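Local coordinates for B-type Cna protein (PDB 6FWY), which is a cell-surface protein of unknown function whose thioester domain, of a class with slipknot topology, probably serves covalent attachment to host targets, at residues Thr157-Thr162 with Gly185-Thr190. Numbering follows the deposited sequence. Where two conformers were deposited one is given.
Sequences TEFSIT and GNAKLT
Phe159 reaches Ala187 because its CG stands anti to the backbone N (chi1 174°), which sends the ring across the gap while it leans along its strand toward Ile161, while Ile161 takes the other course: its CG1 lies anti to the carbonyl carbon and, with chi2 extended at 175°, carries CD1 toward Leu189. The two pairs meet in a face-to-face packing of beta-sheets, a beta-sandwich arrangement. Residues 159-162 belong to an outermost strand of a five-stranded antiparallel sheet, and 185-190 to a strand of the larger antiparallel sheet. Between Phe159 CA and Ala187 CA the backbones stand 9.3 Å apart, so side chains alone bridge the gap.

In the first pair the leading ring carbon does the touching: Phe159 CZ comes to 3.6 Å from Ala187 CB, with Phe159 CE1 farther back at 4.1 Å from the same methyl. The ring meets that methyl obliquely. A short alanine opposite a long phenylalanine suits this spacing, since the ring spans most of the distance by itself. The surroundings are shared: Phe159 also packs on Ala239 and Ser270, and Leu216 touches both Phe159 and Ala187.

Each strand is tied to its own sheet, Ser160 to Ala180 and Ala187 to Val214 by backbone hydrogen bonds. Alternation along the strands then places Phe159 and Ile161 on the inner side, whereas Asn186 and Lys188 point away from the 157-162 segment.

The second pair stands a little farther apart, an apolar meeting of branch ends from side chains that run at a slant to each other. Leu189 does not aim directly across from its CA; its end turns inward instead, and the single close approach is Leu189 CD2 to Ile161 CD1, methyl against methyl at 4.1 Å.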
loop_
_atom_site.group_PDB
_atom_site.type_symbol
_atom_site.label_atom_id
_atom_site.label_comp_id
_atom_site.label_asym_id
_atom_site.label_seq_id
_atom_site.Cartn_x
_atom_site.Cartn_y
_atom_site.Cartn_z
ATOM N N THR A 157 -7.196 -0.082 3.300
ATOM C CA THR A 157 -8.116 0.962 2.875
ATOM C C THR A 157 -9.271 0.978 3.870
ATOM O O THR A 157 -9.942 -0.029 4.053
ATOM C CB THR A 157 -8.627 0.698 1.436
ATOM O OG1 THR A 157 -7.535 0.847 0.524
ATOM C CG2 THR A 157 -9.734 1.689 1.031
ATOM N N GLU A 158 -9.455 2.110 4.537
ATOM C CA GLU A 158 -10.631 2.360 5.362
ATOM C C GLU A 158 -11.690 2.975 4.453
ATOM O O GLU A 158 -11.384 3.879 3.660
ATOM C CB GLU A 158 -10.320 3.344 6.496
ATOM C CG GLU A 158 -9.214 2.933 7.461
ATOM C CD GLU A 158 -8.777 4.074 8.390
ATOM O OE1 GLU A 158 -9.237 5.237 8.193
ATOM O OE2 GLU A 158 -7.978 3.831 9.350
ATOM N N PHE A 159 -12.926 2.495 4.561
ATOM C CA PHE A 159 -14.060 3.101 3.865
ATOM C C PHE A 159 -15.345 2.921 4.658
ATOM O O PHE A 159 -15.666 1.818 5.103
ATOM C CB PHE A 159 -14.201 2.522 2.457
ATOM C CG PHE A 159 -15.422 2.994 1.726
ATOM C CD1 PHE A 159 -15.724 4.356 1.629
ATOM C CD2 PHE A 159 -16.263 2.084 1.120
ATOM C CE1 PHE A 159 -16.851 4.798 0.949
ATOM C CE2 PHE A 159 -17.395 2.510 0.450
ATOM C CZ PHE A 159 -17.690 3.876 0.351
ATOM N N SER A 160 -16.083 4.018 4.822
ATOM C CA SER A 160 -17.358 3.979 5.514
ATOM C C SER A 160 -18.359 4.989 4.945
ATOM O O SER A 160 -17.984 6.064 4.466
ATOM C CB SER A 160 -17.150 4.249 7.000
ATOM O OG SER A 160 -16.650 5.555 7.199
ATOM N N ILE A 161 -19.631 4.593 5.000
ATOM C CA ILE A 161 -20.759 5.475 4.777
ATOM C C ILE A 161 -21.578 5.432 6.053
ATOM O O ILE A 161 -21.982 4.370 6.479
ATOM C CB ILE A 161 -21.595 5.013 3.563
ATOM C CG1 ILE A 161 -20.745 5.087 2.292
ATOM C CG2 ILE A 161 -22.876 5.840 3.443
ATOM C CD1 ILE A 161 -21.383 4.551 1.051
ATOM N N THR A 162 -21.824 6.594 6.646
ATOM C CA THR A 162 -22.507 6.705 7.934
ATOM C C THR A 162 -23.638 7.739 7.861
ATOM O O THR A 162 -23.424 8.860 7.411
ATOM C CB THR A 162 -21.499 7.107 9.035
ATOM O OG1 THR A 162 -20.325 6.293 8.908
ATOM C CG2 THR A 162 -22.086 6.923 10.441
ATOM N N GLY A 185 -10.253 8.799 -4.188
ATOM C CA GLY A 185 -11.068 8.122 -5.189
ATOM C C GLY A 185 -12.528 8.534 -5.068
ATOM O O GLY A 185 -12.820 9.678 -4.750
ATOM N N ASN A 186 -13.440 7.600 -5.333
ATOM C CA ASN A 186 -14.893 7.832 -5.203
ATOM C C ASN A 186 -15.584 6.520 -4.872
ATOM O O ASN A 186 -14.926 5.483 -4.790
ATOM C CB ASN A 186 -15.491 8.473 -6.489
ATOM C CG ASN A 186 -15.283 7.632 -7.726
ATOM O OD1 ASN A 186 -15.323 6.404 -7.696
ATOM N ND2 ASN A 186 -15.082 8.295 -8.836
ATOM N N ALA A 187 -16.894 6.573 -4.677
ATOM C CA ALA A 187 -17.691 5.380 -4.418
ATOM C C ALA A 187 -18.939 5.335 -5.295
ATOM O O ALA A 187 -19.492 6.366 -5.671
ATOM C CB ALA A 187 -18.083 5.315 -2.947
ATOM N N LYS A 188 -19.343 4.109 -5.598
ATOM C CA LYS A 188 -20.532 3.802 -6.379
ATOM C C LYS A 188 -21.574 3.209 -5.445
ATOM O O LYS A 188 -21.285 2.271 -4.698
ATOM C CB LYS A 188 -20.191 2.783 -7.476
ATOM C CG LYS A 188 -21.393 2.196 -8.215
ATOM C CD LYS A 188 -21.076 1.732 -9.623
ATOM C CE LYS A 188 -22.329 1.783 -10.473
ATOM N NZ LYS A 188 -22.440 0.539 -11.275
ATOM N N LEU A 189 -22.792 3.747 -5.489
ATOM C CA LEU A 189 -23.891 3.202 -4.699
ATOM C C LEU A 189 -24.578 2.053 -5.425
ATOM O O LEU A 189 -24.828 2.150 -6.620
ATOM C CB LEU A 189 -24.897 4.313 -4.374
ATOM C CG LEU A 189 -24.325 5.547 -3.669
ATOM C CD1 LEU A 189 -25.454 6.475 -3.282
ATOM C CD2 LEU A 189 -23.532 5.153 -2.406
ATOM N N THR A 190 -24.853 0.968 -4.706
ATOM C CA THR A 190 -25.654 -0.144 -5.206
ATOM C C THR A 190 -26.843 -0.307 -4.280
ATOM O O THR A 190 -26.687 -0.464 -3.067
ATOM C CB THR A 190 -24.859 -1.469 -5.245
ATOM O OG1 THR A 190 -23.830 -1.365 -6.226
ATOM C CG2 THR A 190 -25.735 -2.657 -5.647
#